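Local coordinates for enoyl-[acyl-carrier-protein] reductase [FMN] (Thermotoga maritima, PDB 5GVJ) that binds FMN and probably uses NADH to reduce the double bond of enoyl-acyl-carrier-protein in fatty acid synthesis, at residues R4-T8 / A187-Q191; L74-D80 / A98-Y104; V136-G140 / L155-V159; L257-L261 / R272-A276. The protein carries 1 engineered substitution. All coordinates share one frame; numbering follows the deposited sequence.

Contact 1 of 4, residues R4-T8 / A187-Q191; sequences RTRVT and AEAVQ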
loop_
_atom_site.group_PDB
_atom_site.type_symbol
_atom_site.label_atom_id
_atom_site.label_comp_id
_atom_site.label_asym_id
_atom_site.label_seq_id
_atom_site.Cartn_x
_atom_site.Cartn_y
_atom_site.Cartn_z
ATOM N N ARG A 4 7.820 -8.521 -20.950
ATOM C CA ARG A 4 6.601 -8.642 -21.732
ATOM C C ARG A 4 5.473 -9.081 -20.811
ATOM O O ARG A 4 5.666 -9.961 -19.974
ATOM C CB ARG A 4 6.799 -9.652 -22.863
ATOM C CG ARG A 4 5.659 -9.718 -23.846
ATOM C CD ARG A 4 5.954 -10.720 -24.959
ATOM N NE ARG A 4 4.825 -10.824 -25.881
ATOM C CZ ARG A 4 4.883 -11.411 -27.071
ATOM N NH1 ARG A 4 6.019 -11.959 -27.487
ATOM N NH2 ARG A 4 3.808 -11.440 -27.844
ATOM N N THR A 5 4.308 -8.442 -20.922
ATOM C CA THR A 5 3.153 -8.830 -20.113
ATOM C C THR A 5 1.909 -8.807 -20.986
ATOM O O THR A 5 1.934 -8.326 -22.121
ATOM C CB THR A 5 2.931 -7.908 -18.910
ATOM O OG1 THR A 5 2.288 -6.702 -19.339
ATOM C CG2 THR A 5 4.264 -7.543 -18.219
ATOM N N ARG A 6 0.791 -9.304 -20.441
ATOM C CA ARG A 6 -0.465 -9.167 -21.176
ATOM C C ARG A 6 -0.757 -7.711 -21.527
ATOM O O ARG A 6 -1.431 -7.436 -22.529
ATOM C CB ARG A 6 -1.629 -9.744 -20.375
ATOM C CG ARG A 6 -1.572 -11.252 -20.183
ATOM C CD ARG A 6 -2.443 -11.670 -18.983
ATOM N NE ARG A 6 -3.845 -11.679 -19.290
ATOM C CZ ARG A 6 -4.828 -11.524 -18.408
ATOM N NH1 ARG A 6 -4.596 -11.291 -17.113
ATOM N NH2 ARG A 6 -6.064 -11.584 -18.852
ATOM N N VAL A 7 -0.269 -6.763 -20.721
ATOM C CA VAL A 7 -0.598 -5.364 -20.988
ATOM C C VAL A 7 0.214 -4.838 -22.160
ATOM O O VAL A 7 -0.312 -4.118 -23.016
ATOM C CB VAL A 7 -0.408 -4.500 -19.727
ATOM C CG1 VAL A 7 -0.549 -3.017 -20.078
ATOM C CG2 VAL A 7 -1.435 -4.896 -18.668
ATOM N N THR A 8 1.504 -5.178 -22.241
ATOM C CA THR A 8 2.247 -4.725 -23.417
ATOM C C THR A 8 1.701 -5.368 -24.692
ATOM O O THR A 8 1.705 -4.739 -25.759
ATOM C CB THR A 8 3.748 -5.004 -23.264
ATOM O OG1 THR A 8 3.997 -6.414 -23.211
ATOM C CG2 THR A 8 4.278 -4.354 -22.006
ATOM N N ALA A 187 -0.606 -7.450 -10.511
ATOM C CA ALA A 187 -0.670 -6.528 -11.638
ATOM C C ALA A 187 0.224 -7.004 -12.776
ATOM O O ALA A 187 1.191 -7.735 -12.572
ATOM C CB ALA A 187 -0.254 -5.120 -11.210
ATOM N N GLU A 188 -0.105 -6.560 -13.996
ATOM C CA GLU A 188 0.731 -6.812 -15.164
ATOM C C GLU A 188 1.201 -5.524 -15.832
ATOM O O GLU A 188 1.783 -5.578 -16.920
ATOM C CB GLU A 188 -0.020 -7.719 -16.143
ATOM C CG GLU A 188 -0.379 -9.020 -15.432
ATOM C CD GLU A 188 -1.216 -9.962 -16.262
ATOM O OE1 GLU A 188 -0.640 -10.626 -17.138
ATOM O OE2 GLU A 188 -2.434 -10.047 -16.021
ATOM N N ALA A 189 0.960 -4.374 -15.207
ATOM C CA ALA A 189 1.598 -3.121 -15.596
ATOM C C ALA A 189 1.472 -2.167 -14.416
ATOM O O ALA A 189 0.819 -2.473 -13.414
ATOM C CB ALA A 189 0.981 -2.530 -16.876
ATOM N N VAL A 190 2.132 -1.013 -14.521
ATOM C CA VAL A 190 2.055 -0.013 -13.465
ATOM C C VAL A 190 1.843 1.356 -14.090
ATOM O O VAL A 190 2.301 1.630 -15.200
ATOM C CB VAL A 190 3.313 -0.005 -12.561
ATOM C CG1 VAL A 190 3.385 -1.298 -11.731
ATOM C CG2 VAL A 190 4.582 0.176 -13.388
ATOM N N GLN A 191 1.146 2.214 -13.358
ATOM C CA GLN A 191 0.952 3.604 -13.736
ATOM C C GLN A 191 1.619 4.461 -12.669
ATOM O O GLN A 191 1.423 4.221 -11.474
ATOM C CB GLN A 191 -0.540 3.925 -13.873
ATOM C CG GLN A 191 -0.822 5.365 -14.230
ATOM C CD GLN A 191 -2.300 5.603 -14.411
ATOM O OE1 GLN A 191 -3.106 5.182 -13.576
ATOM N NE2 GLN A 191 -2.672 6.248 -15.521
#
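Thr5 packs against the backbone carbonyl oxygen of Glu188, with CB, OG1 and CG2 gathered round it. OG1 donates to Glu188 O at 2.7 Å, in the carbonyl plane and at a C=O...donor angle of 153°. The same hydroxyl oxygen caps the helix that begins at Arg6: it accepts from Val7 N at 2.9 Å and, weakly, from Thr8 N. The rotamer makes both jobs possible, since OG1 sits between the backbone N and the carbonyl carbon (chi1 79°), turned back over the first amides of the helix. Three bonds, one weak, thus meet at one buried oxygen. The contact sits at the N-terminal end of strand 189-191, the last of eight parallel strands whose order is that of a TIM barrel, and the capped helix 6-11 packs there ahead of strand 17-18, the first. Val7 follows on the helix: its CG1 meets Ala189 CB at 3.6 Å, CG2 stands 4.0 Å from Glu188 CB, and Ile168 of the adjacent strand packs against both Val7 and Ala189. On the outer side Arg6 reaches across to the Glu188 carboxylate in a salt bridge, NH1 to OE2 at 2.7 Å. OE2 uses its syn lone pair, while the partner is tilted out of the guanidinium plane and the N-H...O angle is a bent 142°. A bend in the arginine chain at chi3 swings the guanidinium back to this site, and its NH2 bonds to Asn164 O. Tyr311 of the second subunit packs on Thr5 and Glu188.

Contact 2 of 4, residues L74-D80 / A98-Y104; sequences LVSPWAD and AGNPTKY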
loop_
_atom_site.group_PDB
_atom_site.type_symbol
_atom_site.label_atom_id
_atom_site.label_comp_id
_atom_site.label_asym_id
_atom_site.label_seq_id
_atom_site.Cartn_x
_atom_site.Cartn_y
_atom_site.Cartn_z
ATOM N N LEU A 74 -15.327 11.437 -15.987
ATOM C CA LEU A 74 -16.732 11.152 -16.265
ATOM C C LEU A 74 -17.653 12.284 -15.833
ATOM O O LEU A 74 -18.718 12.469 -16.432
ATOM C CB LEU A 74 -17.137 9.852 -15.577
ATOM C CG LEU A 74 -16.522 8.591 -16.184
ATOM C CD1 LEU A 74 -16.665 7.429 -15.221
ATOM C CD2 LEU A 74 -17.162 8.257 -17.535
ATOM N N VAL A 75 -17.271 13.048 -14.802
ATOM C CA VAL A 75 -18.105 14.146 -14.316
ATOM C C VAL A 75 -17.932 15.421 -15.125
ATOM O O VAL A 75 -18.622 16.413 -14.858
ATOM C CB VAL A 75 -17.818 14.426 -12.825
ATOM C CG1 VAL A 75 -18.016 13.163 -12.005
ATOM C CG2 VAL A 75 -16.412 14.951 -12.639
ATOM N N SER A 76 -17.040 15.432 -16.106
ATOM C CA SER A 76 -16.895 16.611 -16.942
ATOM C C SER A 76 -18.182 16.855 -17.729
ATOM O O SER A 76 -18.813 15.904 -18.203
ATOM C CB SER A 76 -15.715 16.451 -17.899
ATOM O OG SER A 76 -15.840 17.339 -18.999
ATOM N N PRO A 77 -18.601 18.113 -17.878
ATOM C CA PRO A 77 -19.768 18.399 -18.731
ATOM C C PRO A 77 -19.579 17.989 -20.179
ATOM O O PRO A 77 -20.575 17.824 -20.895
ATOM C CB PRO A 77 -19.935 19.921 -18.606
ATOM C CG PRO A 77 -18.602 20.415 -18.178
ATOM C CD PRO A 77 -18.012 19.338 -17.311
ATOM N N TRP A 78 -18.339 17.829 -20.641
ATOM C CA TRP A 78 -18.069 17.483 -22.031
ATOM C C TRP A 78 -17.742 16.004 -22.217
ATOM O O TRP A 78 -17.160 15.632 -23.244
ATOM C CB TRP A 78 -16.923 18.337 -22.575
ATOM C CG TRP A 78 -17.173 19.818 -22.550
ATOM C CD1 TRP A 78 -16.778 20.707 -21.586
ATOM C CD2 TRP A 78 -17.855 20.587 -23.547
ATOM N NE1 TRP A 78 -17.178 21.979 -21.921
ATOM C CE2 TRP A 78 -17.840 21.933 -23.121
ATOM C CE3 TRP A 78 -18.480 20.271 -24.757
ATOM C CZ2 TRP A 78 -18.428 22.957 -23.862
ATOM C CZ3 TRP A 78 -19.061 21.297 -25.497
ATOM C CH2 TRP A 78 -19.032 22.618 -25.043
ATOM N N ALA A 79 -18.124 15.153 -21.262
ATOM C CA ALA A 79 -17.652 13.769 -21.272
ATOM C C ALA A 79 -18.139 13.015 -22.506
ATOM O O ALA A 79 -17.344 12.355 -23.190
ATOM C CB ALA A 79 -18.081 13.057 -19.986
ATOM N N ASP A 80 -19.443 13.089 -22.805
ATOM C CA ASP A 80 -19.976 12.447 -24.008
ATOM C C ASP A 80 -19.210 12.884 -25.253
ATOM O O ASP A 80 -18.783 12.053 -26.064
ATOM C CB ASP A 80 -21.462 12.777 -24.195
ATOM C CG ASP A 80 -22.325 12.337 -23.037
ATOM O OD1 ASP A 80 -23.335 13.031 -22.784
ATOM O OD2 ASP A 80 -22.022 11.303 -22.395
ATOM N N ALA A 98 -13.350 8.848 -12.108
ATOM C CA ALA A 98 -14.480 9.449 -11.388
ATOM C C ALA A 98 -15.794 8.734 -11.698
ATOM O O ALA A 98 -16.780 9.354 -12.099
ATOM C CB ALA A 98 -14.594 10.952 -11.665
ATOM N N GLY A 99 -15.807 7.416 -11.507
ATOM C CA GLY A 99 -17.071 6.720 -11.509
ATOM C C GLY A 99 -17.070 5.537 -12.446
ATOM O O GLY A 99 -16.022 4.958 -12.761
ATOM N N ASN A 100 -18.272 5.186 -12.889
ATOM C CA ASN A 100 -18.504 3.981 -13.667
ATOM C C ASN A 100 -18.698 4.368 -15.122
ATOM O O ASN A 100 -19.687 5.049 -15.438
ATOM C CB ASN A 100 -19.736 3.252 -13.137
ATOM C CG ASN A 100 -19.941 1.903 -13.779
ATOM O OD1 ASN A 100 -19.446 1.630 -14.875
ATOM N ND2 ASN A 100 -20.679 1.036 -13.089
ATOM N N PRO A 101 -17.800 3.965 -16.041
ATOM C CA PRO A 101 -17.908 4.432 -17.431
ATOM C C PRO A 101 -18.612 3.431 -18.330
ATOM O O PRO A 101 -18.405 3.431 -19.548
ATOM C CB PRO A 101 -16.442 4.599 -17.842
ATOM C CG PRO A 101 -15.765 3.445 -17.123
ATOM C CD PRO A 101 -16.561 3.200 -15.827
ATOM N N THR A 102 -19.431 2.568 -17.727
ATOM C CA THR A 102 -20.050 1.471 -18.462
ATOM C C THR A 102 -20.782 1.972 -19.697
ATOM O O THR A 102 -20.748 1.328 -20.751
ATOM C CB THR A 102 -21.013 0.713 -17.545
ATOM O OG1 THR A 102 -20.263 -0.001 -16.550
ATOM C CG2 THR A 102 -21.875 -0.257 -18.347
ATOM N N LYS A 103 -21.428 3.136 -19.594
ATOM C CA LYS A 103 -22.255 3.628 -20.691
ATOM C C LYS A 103 -21.451 3.890 -21.959
ATOM O O LYS A 103 -22.034 3.956 -23.047
ATOM C CB LYS A 103 -22.978 4.911 -20.276
ATOM C CG LYS A 103 -22.072 6.141 -20.201
ATOM C CD LYS A 103 -22.772 7.322 -19.529
ATOM C CE LYS A 103 -24.057 7.701 -20.260
ATOM N NZ LYS A 103 -23.815 8.312 -21.611
ATOM N N TYR A 104 -20.132 4.044 -21.853
ATOM C CA TYR A 104 -19.313 4.336 -23.025
ATOM C C TYR A 104 -18.532 3.141 -23.543
ATOM O O TYR A 104 -17.994 3.209 -24.654
ATOM C CB TYR A 104 -18.299 5.434 -22.708
ATOM C CG TYR A 104 -18.881 6.747 -22.281
ATOM C CD1 TYR A 104 -19.764 7.437 -23.098
ATOM C CD2 TYR A 104 -18.514 7.317 -21.073
ATOM C CE1 TYR A 104 -20.283 8.651 -22.709
ATOM C CE2 TYR A 104 -19.021 8.527 -20.676
ATOM C CZ TYR A 104 -19.903 9.198 -21.498
ATOM O OH TYR A 104 -20.401 10.418 -21.096
HETATM O O HOH W 1 -20.269 10.733 -18.142
#
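Leu74 of the loop 74-78 and the loop 98-101 meet where two neighbouring beta-alpha units of the TIM barrel pass from strand to helix: strand 68-73 leads to helix 79-88, strand 93-97 to helix 102-110. Apolar packing does most of the work. Leu74 CD1 presses on the backbone of the second loop, 3.4 Å from Gly99 C, while CD2 divides its contacts between Pro101 CB, at 3.7 Å, and the edge of the Tyr104 ring, where it lies near the ring plane, 3.7 Å from CE2. Phe96 packs against Leu74 and Pro101 from strand 93-97. Next to them, Val75 CG1 touches Ala98 CB at 4.1 Å. The loops also brace themselves: Ser76 OG accepts from Trp78 N in an ST turn, and Asn100 OD1 accepts from Thr102 N in an Asx turn. Charge enters at the exposed side through Asp80 and Lys103, a long salt bridge whose carboxylate position is uncertain. Lys103 also lays its CG over one face of the Tyr104 ring, 3.7 Å above the centre; its first torsion (chi1 74°), with CG between the backbone N and the carbonyl carbon, brings it there. Polar bridging falls to one water, which donates to Leu74 O at 2.9 Å and lies 3.0 Å from Tyr104 OH.

Contact 3 of 4, residues V136-G140 / L155-V159; sequences VIAEG and LVNKV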
loop_
_atom_site.group_PDB
_atom_site.type_symbol
_atom_site.label_atom_id
_atom_site.label_comp_id
_atom_site.label_asym_id
_atom_site.label_seq_id
_atom_site.Cartn_x
_atom_site.Cartn_y
_atom_site.Cartn_z
ATOM N N VAL A 136 -8.127 -2.983 -16.235
ATOM C CA VAL A 136 -8.524 -2.020 -15.215
ATOM C C VAL A 136 -7.289 -1.504 -14.514
ATOM O O VAL A 136 -6.307 -2.232 -14.329
ATOM C CB VAL A 136 -9.514 -2.602 -14.180
ATOM C CG1 VAL A 136 -10.787 -3.028 -14.861
ATOM C CG2 VAL A 136 -8.878 -3.755 -13.426
ATOM N N ILE A 137 -7.339 -0.234 -14.149
ATOM C CA ILE A 137 -6.335 0.385 -13.306
ATOM C C ILE A 137 -6.885 0.350 -11.890
ATOM O O ILE A 137 -7.973 0.878 -11.623
ATOM C CB ILE A 137 -6.025 1.821 -13.759
ATOM C CG1 ILE A 137 -5.364 1.827 -15.150
ATOM C CG2 ILE A 137 -5.097 2.506 -12.751
ATOM C CD1 ILE A 137 -5.556 3.130 -15.927
ATOM N N ALA A 138 -6.167 -0.318 -10.994
ATOM C CA ALA A 138 -6.541 -0.370 -9.590
ATOM C C ALA A 138 -5.712 0.700 -8.903
ATOM O O ALA A 138 -4.494 0.567 -8.790
ATOM C CB ALA A 138 -6.284 -1.757 -9.006
ATOM N N GLU A 139 -6.355 1.777 -8.489
ATOM C CA GLU A 139 -5.633 2.947 -8.000
ATOM C C GLU A 139 -5.772 3.045 -6.487
ATOM O O GLU A 139 -6.855 3.355 -5.981
ATOM C CB GLU A 139 -6.148 4.217 -8.675
ATOM C CG GLU A 139 -5.440 5.465 -8.190
ATOM C CD GLU A 139 -5.871 6.697 -8.960
ATOM O OE1 GLU A 139 -6.873 7.331 -8.576
ATOM O OE2 GLU A 139 -5.208 7.011 -9.960
ATOM N N GLY A 140 -4.673 2.803 -5.772
ATOM C CA GLY A 140 -4.683 2.935 -4.328
ATOM C C GLY A 140 -4.701 4.384 -3.876
ATOM O O GLY A 140 -4.282 5.307 -4.586
ATOM N N LEU A 155 -5.564 -3.326 -2.559
ATOM C CA LEU A 155 -6.487 -3.229 -3.686
ATOM C C LEU A 155 -6.018 -4.054 -4.879
ATOM O O LEU A 155 -6.804 -4.786 -5.488
ATOM C CB LEU A 155 -6.651 -1.769 -4.087
ATOM C CG LEU A 155 -7.621 -1.525 -5.238
ATOM C CD1 LEU A 155 -9.056 -1.763 -4.784
ATOM C CD2 LEU A 155 -7.427 -0.093 -5.738
ATOM N N VAL A 156 -4.746 -3.924 -5.254
ATOM C CA VAL A 156 -4.249 -4.673 -6.404
ATOM C C VAL A 156 -4.413 -6.171 -6.180
ATOM O O VAL A 156 -4.772 -6.911 -7.100
ATOM C CB VAL A 156 -2.784 -4.305 -6.698
ATOM C CG1 VAL A 156 -2.214 -5.194 -7.803
ATOM C CG2 VAL A 156 -2.684 -2.845 -7.084
ATOM N N ASN A 157 -4.144 -6.638 -4.956
ATOM C CA ASN A 157 -4.276 -8.057 -4.641
ATOM C C ASN A 157 -5.713 -8.519 -4.838
ATOM O O ASN A 157 -5.968 -9.499 -5.544
ATOM C CB ASN A 157 -3.806 -8.294 -3.202
ATOM C CG ASN A 157 -3.756 -9.773 -2.817
ATOM O OD1 ASN A 157 -4.244 -10.642 -3.540
ATOM N ND2 ASN A 157 -3.140 -10.058 -1.664
ATOM N N LYS A 158 -6.671 -7.808 -4.237
ATOM C CA LYS A 158 -8.059 -8.264 -4.302
ATOM C C LYS A 158 -8.607 -8.141 -5.716
ATOM O O LYS A 158 -9.277 -9.054 -6.212
ATOM C CB LYS A 158 -8.926 -7.466 -3.326
ATOM C CG LYS A 158 -10.412 -7.822 -3.370
ATOM C CD LYS A 158 -10.639 -9.290 -2.995
ATOM C CE LYS A 158 -12.115 -9.582 -2.740
ATOM N NZ LYS A 158 -12.412 -11.045 -2.788
ATOM N N VAL A 159 -8.318 -7.028 -6.386
ATOM C CA VAL A 159 -8.846 -6.813 -7.733
ATOM C C VAL A 159 -8.312 -7.870 -8.690
ATOM O O VAL A 159 -9.073 -8.474 -9.453
ATOM C CB VAL A 159 -8.524 -5.387 -8.215
ATOM C CG1 VAL A 159 -8.791 -5.235 -9.716
ATOM C CG2 VAL A 159 -9.353 -4.373 -7.443
#
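Leu155 leans from helix 152-162 onto Ala138 of strand 136-139, the first half of a beta-alpha-beta crossover of the TIM barrel that returns to the neighbouring parallel strand 167-170. Strand and helix segments run roughly antiparallel, at 143°, with axes 8.4 Å apart at their closest. From CB, which acts as a spacer, the leucine extends with CG opposite the backbone N (chi1 -179°), a setting that carries the fork toward the strand. CG comes to 4.0 Å from Ala138 CB. Of the two tips CD1 bears away from that methyl, while CD2 does the touching: it lies 3.8 Å from Ala138 CB and rides over the following backbone, 3.5 Å from Glu139 N and equally close to Glu139 O. Ile217 of the second subunit packs on the same leucine, which places it at the dimer interface. Ala138, small enough to let the helix come near, is also met by Val156 CG2 at 4.2 Å, and Val159 CG2 stands slightly beyond that. With three helix residues round one methyl group, the alanine acts as the hub of the interface. Glu139, an FMN-binding residue, starts its side chain from the strand in the opposite sense, away from the helix, and its end comes close to Gln191, another residue of that site. At the far end Val136 and Val159 reach for each other tip to tip, CG2 of the first lying 4.0 Å from CG1 of the second.

Contact 4 of 4, residues L257-L261 / R272-A276; sequences LVGSL and RGSFA. Engineered in segment 272-276: Ala276 (natural residue Met).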
loop_
_atom_site.group_PDB
_atom_site.type_symbol
_atom_site.label_atom_id
_atom_site.label_comp_id
_atom_site.label_asym_id
_atom_site.label_seq_id
_atom_site.Cartn_x
_atom_site.Cartn_y
_atom_site.Cartn_z
ATOM N N LEU A 257 -11.615 26.356 -4.449
ATOM C CA LEU A 257 -11.074 25.136 -5.044
ATOM C C LEU A 257 -11.081 25.194 -6.566
ATOM O O LEU A 257 -10.323 24.475 -7.227
ATOM C CB LEU A 257 -11.861 23.911 -4.576
ATOM C CG LEU A 257 -11.266 23.111 -3.412
ATOM C CD1 LEU A 257 -12.320 22.237 -2.760
ATOM C CD2 LEU A 257 -10.107 22.259 -3.876
ATOM N N VAL A 258 -11.937 26.048 -7.128
ATOM C CA VAL A 258 -12.057 26.123 -8.578
ATOM C C VAL A 258 -10.781 26.721 -9.158
ATOM O O VAL A 258 -10.251 27.722 -8.654
ATOM C CB VAL A 258 -13.314 26.913 -8.981
ATOM C CG1 VAL A 258 -13.136 28.412 -8.772
ATOM C CG2 VAL A 258 -13.701 26.605 -10.424
ATOM N N GLY A 259 -10.255 26.078 -10.198
ATOM C CA GLY A 259 -9.001 26.483 -10.787
ATOM C C GLY A 259 -7.770 26.215 -9.952
ATOM O O GLY A 259 -6.668 26.542 -10.400
ATOM N N SER A 260 -7.906 25.608 -8.766
ATOM C CA SER A 260 -6.755 25.476 -7.873
ATOM C C SER A 260 -5.699 24.535 -8.444
ATOM O O SER A 260 -4.498 24.773 -8.268
ATOM C CB SER A 260 -7.200 25.008 -6.488
ATOM O OG SER A 260 -7.797 23.723 -6.538
ATOM N N LEU A 261 -6.113 23.470 -9.140
ATOM C CA LEU A 261 -5.129 22.565 -9.731
ATOM C C LEU A 261 -4.359 23.249 -10.853
ATOM O O LEU A 261 -3.136 23.088 -10.960
ATOM C CB LEU A 261 -5.802 21.285 -10.241
ATOM C CG LEU A 261 -4.841 20.257 -10.866
ATOM C CD1 LEU A 261 -3.868 19.687 -9.826
ATOM C CD2 LEU A 261 -5.586 19.131 -11.579
ATOM N N ARG A 272 -2.286 29.487 -3.551
ATOM C CA ARG A 272 -3.607 28.908 -3.781
ATOM C C ARG A 272 -3.600 27.843 -4.873
ATOM O O ARG A 272 -4.622 27.643 -5.537
ATOM C CB ARG A 272 -4.635 29.992 -4.128
ATOM C CG ARG A 272 -4.604 31.206 -3.194
ATOM C CD ARG A 272 -5.774 32.178 -3.427
ATOM N NE ARG A 272 -6.106 32.474 -4.828
ATOM C CZ ARG A 272 -5.228 32.870 -5.758
ATOM N NH1 ARG A 272 -3.928 33.015 -5.468
ATOM N NH2 ARG A 272 -5.633 33.110 -7.004
ATOM N N GLY A 273 -2.473 27.171 -5.091
ATOM C CA GLY A 273 -2.446 26.004 -5.958
ATOM C C GLY A 273 -2.669 24.732 -5.155
ATOM O O GLY A 273 -2.209 24.604 -4.019
ATOM N N SER A 274 -3.395 23.792 -5.757
ATOM C CA SER A 274 -3.581 22.461 -5.188
ATOM C C SER A 274 -2.576 21.523 -5.846
ATOM O O SER A 274 -2.677 21.229 -7.042
ATOM C CB SER A 274 -5.013 21.971 -5.388
ATOM O OG SER A 274 -5.877 22.599 -4.459
ATOM N N PHE A 275 -1.597 21.060 -5.070
ATOM C CA PHE A 275 -0.499 20.265 -5.612
ATOM C C PHE A 275 -0.845 18.789 -5.428
ATOM O O PHE A 275 -0.443 18.152 -4.455
ATOM C CB PHE A 275 0.815 20.657 -4.947
ATOM C CG PHE A 275 1.301 22.016 -5.366
ATOM C CD1 PHE A 275 0.778 23.165 -4.790
ATOM C CD2 PHE A 275 2.255 22.145 -6.363
ATOM C CE1 PHE A 275 1.216 24.424 -5.188
ATOM C CE2 PHE A 275 2.699 23.402 -6.765
ATOM C CZ PHE A 275 2.174 24.537 -6.176
ATOM N N ALA A 276 -1.604 18.254 -6.387
ATOM C CA ALA A 276 -2.107 16.877 -6.355
ATOM C C ALA A 276 -0.961 15.920 -6.658
ATOM O O ALA A 276 -0.697 15.575 -7.810
ATOM C CB ALA A 276 -3.239 16.700 -7.360
#
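Ser274 and Ser260 meet hydroxyl to hydroxyl, and a second bond joins their backbones beside it. Ser274 OG donates to Ser260 OG at 3.0 Å, and Ser274 N donates to Ser260 O at 2.9 Å. The second bond is nearly straight (N-H...O 168°), yet the donor stands well above the carbonyl plane instead of on a lone pair. Gly273 CA adds a CA-H...O contact to the same oxygen, which thus takes two approaches from the loop. One residue on, Leu261 turns its CD1 to the loop, 3.4 Å from Ser274 O and 3.9 Å from the CB of Ala276, an engineered residue that is methionine in nature. Behind these lies the turn that fixes Ser260: a type II beta turn, 257-260, leads into helix 260-265, and Leu257 O receives both Ser260 N, at 3.1 Å, and Ser260 OG, at 2.7 Å, from the same face of its plane. The serine's rotamer, with OG between the backbone N and the carbonyl carbon (chi1 63°), lets it serve the turn and the loop together. Farther out, Phe238 of helix 237-242 packs on Ser260, Arg272 and Ser274, and Arg272 pairs with Asp269. Trp24 packs on Leu261, whose side chain lies about 4 Å from that of the FMN-binding Ala23, while Ala276 rests on Met22; the contact thus borders the cofactor pocket. The two hydroxyls form a directed chain, Ser274 to Ser260 to Leu257 O, in which Ser260 OG accepts at one end and donates at the other, linking loop, helix start and turn.

How the contacts relate
Along the chain contact 1 closes a loop, from the N-terminal helix to strand 189-191, that encloses contacts 2 and 3 in that order; contact 4 follows. Contacts 1 to 3 belong to the TIM barrel. Contacts 1 and 3 touch, with centres about 13 Å apart: Gln191 OE1 lies 3.4 Å from Ile137 CG2, and both reach the second subunit. Contact 2 stands about 20 Å from contact 3 between centres, among strand-to-helix loops. Contact 4, about 32 Å from contact 1 between centres, lies on helix 260-265 and the loop after it, near FMN-binding Ala23 and Gly144. Gln191 and Glu139, from contacts 1 and 3, are FMN-binding residues of one sheet, though no FMN is bound here.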